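Local coordinates for protein beta-1,3-glucanosyltransferase (PDB 4WTP) that is a fungal carbohydrate-active enzyme of glycoside hydrolase family 17, built as a parallel beta/alpha barrel, at residues Ser222-Gly230 and Ala238-Tyr246; Leu262-Pro270 and Phe279-Lys289. One frame throughout, in Å; residues are numbered along the deposited sequence. Where two conformers were deposited one is given.

Contact 1: Ser222-Gly230 and Ala238-Tyr246; sequences SETGWPSAG and ASVENENKY
T224 receives the hydroxyl of Y246: Y246 OH donates to T224 OG1 over 2.6 Å. OG1 lies in the plane of the tyrosine ring, at its edge. With OG1 anti to the backbone N (chi1 -166°), the threonine hydroxyl faces the helix, and it is also bonded to A187 O, so a polar atom in a buried place has two hydrogen-bond partners. At G225 the carbonyl O comes to 3.5 Å from Y246 CE2. W226 CB packs against Y246 CD2 at 3.6 Å, and its CE3 sits 3.9 Å above the plane of the Y246 ring, toward the rim; the planes are inclined by 40°, neither stacked nor edge-to-face. At the other end of the indole, NE1 passes N242 CB at 3.4 Å but gives its hydrogen bond to V237 O, which also receives N242 ND2. A199 of helix 196-212 lies against both W226 and Y246. P227 uses its ring as an apolar surface, CG lying against A238 CB, while its carbonyl O accepts a weak bond from S239 N (3.4 Å). S228 CB meets E243 OE1 at 3.3 Å; E243 OE1 also forms a salt bridge to K289, which S228 OG binds too. Farther on, A238 CB touches A229 O. Small residues suit this crossing because the backbones come close. S239 is the N-cap of helix 240-256: its OG accepts from N242 N at 2.9 Å, closing the first turn. Seventh strand, connecting loop and following helix together form a beta-alpha unit of a TIM barrel, with the loop leaving the C-terminal end of the strand and folding back over the start of the helix.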
# COMPACT_ATOMS: atom_id res chain seq x y z
N SER A 222 -1.29 0.91 -5.20
CA SER A 222 -1.01 0.40 -3.86
C SER A 222 -0.02 1.24 -3.08
O SER A 222 -0.03 1.19 -1.86
CB SER A 222 -0.54 -1.05 -3.93
OG SER A 222 0.30 -1.19 -5.06
N GLU A 223 0.84 2.00 -3.77
CA GLU A 223 1.80 2.87 -3.07
C GLU A 223 2.23 4.01 -3.97
O GLU A 223 2.65 3.79 -5.13
CB GLU A 223 3.11 2.14 -2.69
CG GLU A 223 3.06 0.99 -1.74
CD GLU A 223 4.41 0.31 -1.64
OE1 GLU A 223 5.35 0.69 -2.35
OE2 GLU A 223 4.52 -0.67 -0.92
N THR A 224 2.23 5.22 -3.39
CA THR A 224 3.03 6.33 -3.89
C THR A 224 3.10 7.35 -2.75
O THR A 224 2.23 7.36 -1.87
CB THR A 224 2.46 6.98 -5.15
OG1 THR A 224 3.48 7.81 -5.71
CG2 THR A 224 1.26 7.88 -4.84
N GLY A 225 4.14 8.17 -2.76
CA GLY A 225 4.35 9.16 -1.71
C GLY A 225 5.61 9.95 -2.01
O GLY A 225 6.26 9.72 -3.04
N TRP A 226 6.00 10.84 -1.10
CA TRP A 226 7.08 11.78 -1.33
C TRP A 226 7.64 12.13 0.03
O TRP A 226 6.88 12.47 0.96
CB TRP A 226 6.56 13.05 -2.03
CG TRP A 226 7.65 13.94 -2.52
CD1 TRP A 226 8.44 14.81 -1.77
CD2 TRP A 226 8.15 14.00 -3.89
NE1 TRP A 226 9.34 15.44 -2.61
CE2 TRP A 226 9.20 15.00 -3.89
CE3 TRP A 226 7.80 13.41 -5.09
CZ2 TRP A 226 9.88 15.34 -5.04
CZ3 TRP A 226 8.52 13.74 -6.23
CH2 TRP A 226 9.53 14.70 -6.22
N PRO A 227 8.98 12.15 0.19
CA PRO A 227 9.57 12.39 1.51
C PRO A 227 9.68 13.87 1.86
O PRO A 227 9.90 14.75 1.01
CB PRO A 227 10.96 11.77 1.38
CG PRO A 227 11.31 11.99 -0.05
CD PRO A 227 10.00 11.78 -0.80
N SER A 228 9.52 14.16 3.15
CA SER A 228 9.60 15.56 3.60
C SER A 228 11.00 16.03 4.00
O SER A 228 11.19 17.21 4.24
CB SER A 228 8.65 15.80 4.76
OG SER A 228 8.97 14.96 5.85
N ALA A 229 11.96 15.11 4.10
CA ALA A 229 13.34 15.45 4.50
C ALA A 229 14.25 14.34 4.08
O ALA A 229 13.80 13.26 3.66
CB ALA A 229 13.45 15.70 6.01
N GLY A 230 15.55 14.60 4.16
CA GLY A 230 16.56 13.58 3.91
C GLY A 230 17.36 13.81 2.65
O GLY A 230 18.16 12.97 2.23
N ALA A 238 13.49 16.43 -1.38
CA ALA A 238 12.73 16.14 -0.18
C ALA A 238 12.50 17.40 0.67
O ALA A 238 13.48 18.03 1.07
CB ALA A 238 13.43 15.09 0.65
N SER A 239 11.25 17.82 0.86
CA SER A 239 10.91 18.99 1.69
C SER A 239 9.46 18.84 2.09
O SER A 239 8.69 18.10 1.48
CB SER A 239 11.10 20.31 0.94
OG SER A 239 10.09 20.45 -0.04
N VAL A 240 9.08 19.54 3.15
CA VAL A 240 7.68 19.50 3.59
C VAL A 240 6.78 20.13 2.52
O VAL A 240 5.70 19.63 2.28
CB VAL A 240 7.47 20.16 4.97
CG1 VAL A 240 8.33 19.50 6.03
CG2 VAL A 240 7.76 21.66 4.89
N GLU A 241 7.24 21.19 1.88
CA GLU A 241 6.43 21.85 0.87
C GLU A 241 6.20 20.89 -0.29
O GLU A 241 5.12 20.86 -0.88
CB GLU A 241 7.08 23.15 0.38
CG GLU A 241 7.97 23.03 -0.86
CD GLU A 241 8.41 24.38 -1.45
OE1 GLU A 241 7.88 24.80 -2.51
OE2 GLU A 241 9.31 25.04 -0.87
N ASN A 242 7.23 20.10 -0.64
CA ASN A 242 7.12 19.15 -1.76
C ASN A 242 6.25 17.97 -1.40
O ASN A 242 5.46 17.52 -2.23
CB ASN A 242 8.49 18.74 -2.32
CG ASN A 242 9.14 19.84 -3.10
OD1 ASN A 242 8.56 20.91 -3.34
ND2 ASN A 242 10.37 19.58 -3.53
N GLU A 243 6.37 17.43 -0.17
CA GLU A 243 5.47 16.36 0.22
C GLU A 243 4.02 16.88 0.17
O GLU A 243 3.13 16.19 -0.28
CB GLU A 243 5.78 15.77 1.59
CG GLU A 243 4.84 14.62 1.91
CD GLU A 243 5.00 13.98 3.27
OE1 GLU A 243 5.74 14.48 4.13
OE2 GLU A 243 4.31 12.95 3.47
N ASN A 244 3.78 18.08 0.70
CA ASN A 244 2.44 18.69 0.69
C ASN A 244 1.90 18.84 -0.73
O ASN A 244 0.77 18.48 -1.00
CB ASN A 244 2.53 20.07 1.38
CG ASN A 244 1.16 20.61 1.74
OD1 ASN A 244 0.34 19.91 2.31
ND2 ASN A 244 0.94 21.87 1.41
N LYS A 245 2.74 19.34 -1.64
CA LYS A 245 2.34 19.48 -3.03
C LYS A 245 2.01 18.12 -3.67
O LYS A 245 1.00 17.97 -4.36
CB LYS A 245 3.40 20.22 -3.83
CG LYS A 245 3.11 20.24 -5.31
CD LYS A 245 4.00 21.20 -6.08
CE LYS A 245 3.77 21.09 -7.58
NZ LYS A 245 2.36 21.08 -8.05
N TYR A 246 2.88 17.13 -3.43
CA TYR A 246 2.69 15.81 -4.03
C TYR A 246 1.40 15.19 -3.52
O TYR A 246 0.59 14.68 -4.28
CB TYR A 246 3.87 14.88 -3.71
CG TYR A 246 3.82 13.60 -4.53
CD1 TYR A 246 3.99 13.65 -5.91
CD2 TYR A 246 3.57 12.36 -3.95
CE1 TYR A 246 3.97 12.49 -6.69
CE2 TYR A 246 3.54 11.19 -4.70
CZ TYR A 246 3.72 11.27 -6.07
OH TYR A 246 3.70 10.15 -6.87

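Contact 2: Leu262-Pro270 and Phe279-Lys289; sequences LYFSAFDEP and FGVLGSDRNTK
F267 and R286 meet face to face: the guanidinium lies flat on the phenyl ring, planes 9° and centres 4.0 Å apart. Chi1 (-80°) places R286 CG 3.5 Å from F267 CE1, and chi2 (55°) folds CD and the guanidinium back over the ring. NH2 gives a bond to S284 O, tilted from the guanidinium plane, and NE makes a salt bridge with D58. The backbone of F267 is flanked by bonds: L282 N gives to A266 O at 3.0 Å, and D268 N to L282 O. Beside it G280 presses its CA to 3.5 Å from F267 C, where a side chain would clash. D268 turns its carboxylate to the other segment. OD1 accepts from G280 N on its anti side and from K289 NZ on its syn side, both at 2.8 Å, the latter a salt bridge; OD2 takes a water that also binds S284 N. F279 offers its face to the edge of F264, an offset edge-to-face pair, while its carbonyl O accepts from S265 N at 3.0 Å. Backbone bonds thus set how the segments lie, while the two bonds to OD1 should favour an ionised D268 and fix its rotation.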
# COMPACT_ATOMS: atom_id res chain seq x y z
N LEU A 262 -3.92 3.86 -2.31
CA LEU A 262 -3.43 3.71 -0.93
C LEU A 262 -2.18 4.59 -0.83
O LEU A 262 -1.15 4.29 -1.47
CB LEU A 262 -3.07 2.25 -0.65
CG LEU A 262 -4.23 1.26 -0.79
CD1 LEU A 262 -3.71 -0.16 -0.59
CD2 LEU A 262 -5.38 1.62 0.17
N TYR A 263 -2.29 5.65 -0.05
CA TYR A 263 -1.17 6.60 0.04
C TYR A 263 -0.05 6.06 0.94
O TYR A 263 -0.32 5.38 1.93
CB TYR A 263 -1.69 7.95 0.55
CG TYR A 263 -0.65 9.03 0.37
CD1 TYR A 263 -0.46 9.65 -0.87
CD2 TYR A 263 0.22 9.36 1.41
CE1 TYR A 263 0.55 10.58 -1.07
CE2 TYR A 263 1.23 10.29 1.22
CZ TYR A 263 1.39 10.88 -0.02
OH TYR A 263 2.43 11.76 -0.24
N PHE A 264 1.19 6.34 0.58
CA PHE A 264 2.35 5.87 1.35
C PHE A 264 3.04 7.07 2.01
O PHE A 264 3.59 7.91 1.28
CB PHE A 264 3.36 5.16 0.42
CG PHE A 264 4.47 4.48 1.15
CD1 PHE A 264 5.65 5.18 1.46
CD2 PHE A 264 4.31 3.18 1.61
CE1 PHE A 264 6.67 4.56 2.19
CE2 PHE A 264 5.32 2.56 2.34
CZ PHE A 264 6.50 3.25 2.63
N SER A 265 3.03 7.19 3.33
CA SER A 265 2.47 6.21 4.26
C SER A 265 1.84 6.99 5.42
O SER A 265 1.87 8.22 5.44
CB SER A 265 3.61 5.31 4.81
OG SER A 265 4.57 6.06 5.55
N ALA A 266 1.27 6.26 6.38
CA ALA A 266 0.59 6.90 7.49
C ALA A 266 1.54 7.76 8.36
O ALA A 266 1.27 8.94 8.61
CB ALA A 266 -0.12 5.85 8.35
N PHE A 267 2.62 7.14 8.80
CA PHE A 267 3.54 7.76 9.77
C PHE A 267 4.98 7.68 9.33
O PHE A 267 5.37 6.72 8.67
CB PHE A 267 3.42 7.07 11.14
CG PHE A 267 2.01 7.04 11.64
CD1 PHE A 267 1.41 8.21 12.10
CD2 PHE A 267 1.25 5.85 11.64
CE1 PHE A 267 0.10 8.21 12.54
CE2 PHE A 267 -0.07 5.85 12.09
CZ PHE A 267 -0.65 7.03 12.55
N ASP A 268 5.78 8.69 9.66
CA ASP A 268 7.22 8.59 9.47
C ASP A 268 7.74 7.34 10.20
O ASP A 268 7.24 6.99 11.28
CB ASP A 268 7.94 9.80 10.06
CG ASP A 268 7.77 11.04 9.25
OD1 ASP A 268 7.43 10.96 8.03
OD2 ASP A 268 7.97 12.15 9.83
N GLU A 269 8.73 6.69 9.62
CA GLU A 269 9.31 5.49 10.22
C GLU A 269 10.81 5.67 10.40
O GLU A 269 11.60 5.35 9.51
CB GLU A 269 9.01 4.29 9.33
CG GLU A 269 7.52 3.97 9.27
CD GLU A 269 7.25 2.71 8.46
OE1 GLU A 269 7.09 1.62 9.05
OE2 GLU A 269 7.22 2.80 7.22
N PRO A 270 11.21 6.19 11.57
CA PRO A 270 12.62 6.51 11.90
C PRO A 270 13.63 5.40 11.66
O PRO A 270 14.79 5.72 11.43
CB PRO A 270 12.58 6.87 13.39
CG PRO A 270 11.18 7.31 13.64
CD PRO A 270 10.31 6.52 12.69
N PHE A 279 8.45 9.59 4.92
CA PHE A 279 7.29 9.43 4.01
C PHE A 279 5.93 9.55 4.68
O PHE A 279 4.90 9.50 4.00
CB PHE A 279 7.37 8.10 3.26
CG PHE A 279 8.28 8.11 2.07
CD1 PHE A 279 7.79 8.48 0.84
CD2 PHE A 279 9.64 7.86 2.21
CE1 PHE A 279 8.61 8.48 -0.29
CE2 PHE A 279 10.48 7.87 1.09
CZ PHE A 279 9.98 8.21 -0.15
N GLY A 280 5.87 9.73 5.99
CA GLY A 280 4.57 9.81 6.63
C GLY A 280 3.80 11.04 6.25
O GLY A 280 4.37 12.11 5.98
N VAL A 281 2.47 10.90 6.26
CA VAL A 281 1.55 12.04 6.27
C VAL A 281 1.61 12.72 7.65
O VAL A 281 1.52 13.94 7.74
CB VAL A 281 0.12 11.59 5.93
CG1 VAL A 281 -0.85 12.75 6.08
CG2 VAL A 281 0.06 11.03 4.50
N LEU A 282 1.73 11.88 8.67
CA LEU A 282 1.90 12.33 10.06
C LEU A 282 3.28 11.92 10.58
O LEU A 282 3.98 11.09 9.98
CB LEU A 282 0.77 11.79 10.95
CG LEU A 282 -0.61 12.38 10.62
CD1 LEU A 282 -1.49 11.39 9.86
CD2 LEU A 282 -1.32 12.94 11.82
N GLY A 283 3.66 12.51 11.70
CA GLY A 283 4.97 12.26 12.28
C GLY A 283 5.10 10.88 12.94
O GLY A 283 4.12 10.19 13.16
N SER A 284 6.34 10.48 13.25
CA SER A 284 6.58 9.19 13.91
C SER A 284 5.93 9.11 15.29
O SER A 284 5.62 8.02 15.75
CB SER A 284 8.07 8.92 14.06
OG SER A 284 8.68 9.87 14.92
N ASP A 285 5.72 10.26 15.94
CA ASP A 285 5.07 10.27 17.24
C ASP A 285 3.56 10.51 17.13
O ASP A 285 2.89 10.82 18.12
CB ASP A 285 5.79 11.24 18.23
CG ASP A 285 5.51 12.71 17.94
OD1 ASP A 285 4.76 13.10 17.04
OD2 ASP A 285 6.08 13.55 18.70
N ARG A 286 3.06 10.42 15.89
CA ARG A 286 1.62 10.46 15.55
C ARG A 286 1.04 11.86 15.58
O ARG A 286 -0.15 12.03 15.41
CB ARG A 286 0.79 9.50 16.43
CG ARG A 286 0.83 8.05 15.99
CD ARG A 286 2.21 7.46 15.86
NE ARG A 286 2.15 6.05 15.51
CZ ARG A 286 3.09 5.40 14.82
NH1 ARG A 286 2.90 4.12 14.48
NH2 ARG A 286 4.21 6.01 14.45
N ASN A 287 1.87 12.88 15.82
CA ASN A 287 1.45 14.25 15.66
C ASN A 287 1.50 14.69 14.20
O ASN A 287 2.20 14.08 13.37
CB ASN A 287 2.35 15.15 16.51
CG ASN A 287 2.10 14.97 18.00
OD1 ASN A 287 0.96 14.85 18.43
ND2 ASN A 287 3.17 14.91 18.78
N THR A 288 0.80 15.78 13.89
CA THR A 288 0.78 16.28 12.52
C THR A 288 2.12 16.92 12.16
O THR A 288 2.84 17.45 13.02
CB THR A 288 -0.35 17.28 12.28
OG1 THR A 288 -0.27 18.31 13.26
CG2 THR A 288 -1.71 16.59 12.38
N LYS A 289 2.49 16.82 10.88
CA LYS A 289 3.71 17.44 10.36
C LYS A 289 3.39 18.88 9.99
O LYS A 289 2.53 19.12 9.14
CB LYS A 289 4.25 16.66 9.14
CG LYS A 289 4.66 15.25 9.54
CD LYS A 289 4.94 14.33 8.40
CE LYS A 289 6.25 14.61 7.77
NZ LYS A 289 6.77 13.48 6.91
O HOH W 1 8.57 12.11 12.40
O HOH W 2 6.38 4.94 12.79
O HOH W 3 8.86 7.21 6.70

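How the contacts relate
Both contacts are largely buried and belong to the closing part of the barrel, in series along the chain. Contact 1 joins the end of strand 219-223 to the start of helix 240-256; contact 2 ties the chain leaving strand 262-263 to a later loop without helix or strand. These strands are neighbours: L262 pairs with I221, and T224 O lies 2.8 Å from F264 N, a probable backbone bond. K289 of contact 2 bridges the two, reaching side chains in both. Contact 1 relies mainly on apolar and aromatic side-chain packing with few bonds across it, whereas contact 2 uses backbone bonds, a salt bridge and, toward its more exposed side, waters and a cation-pi stack.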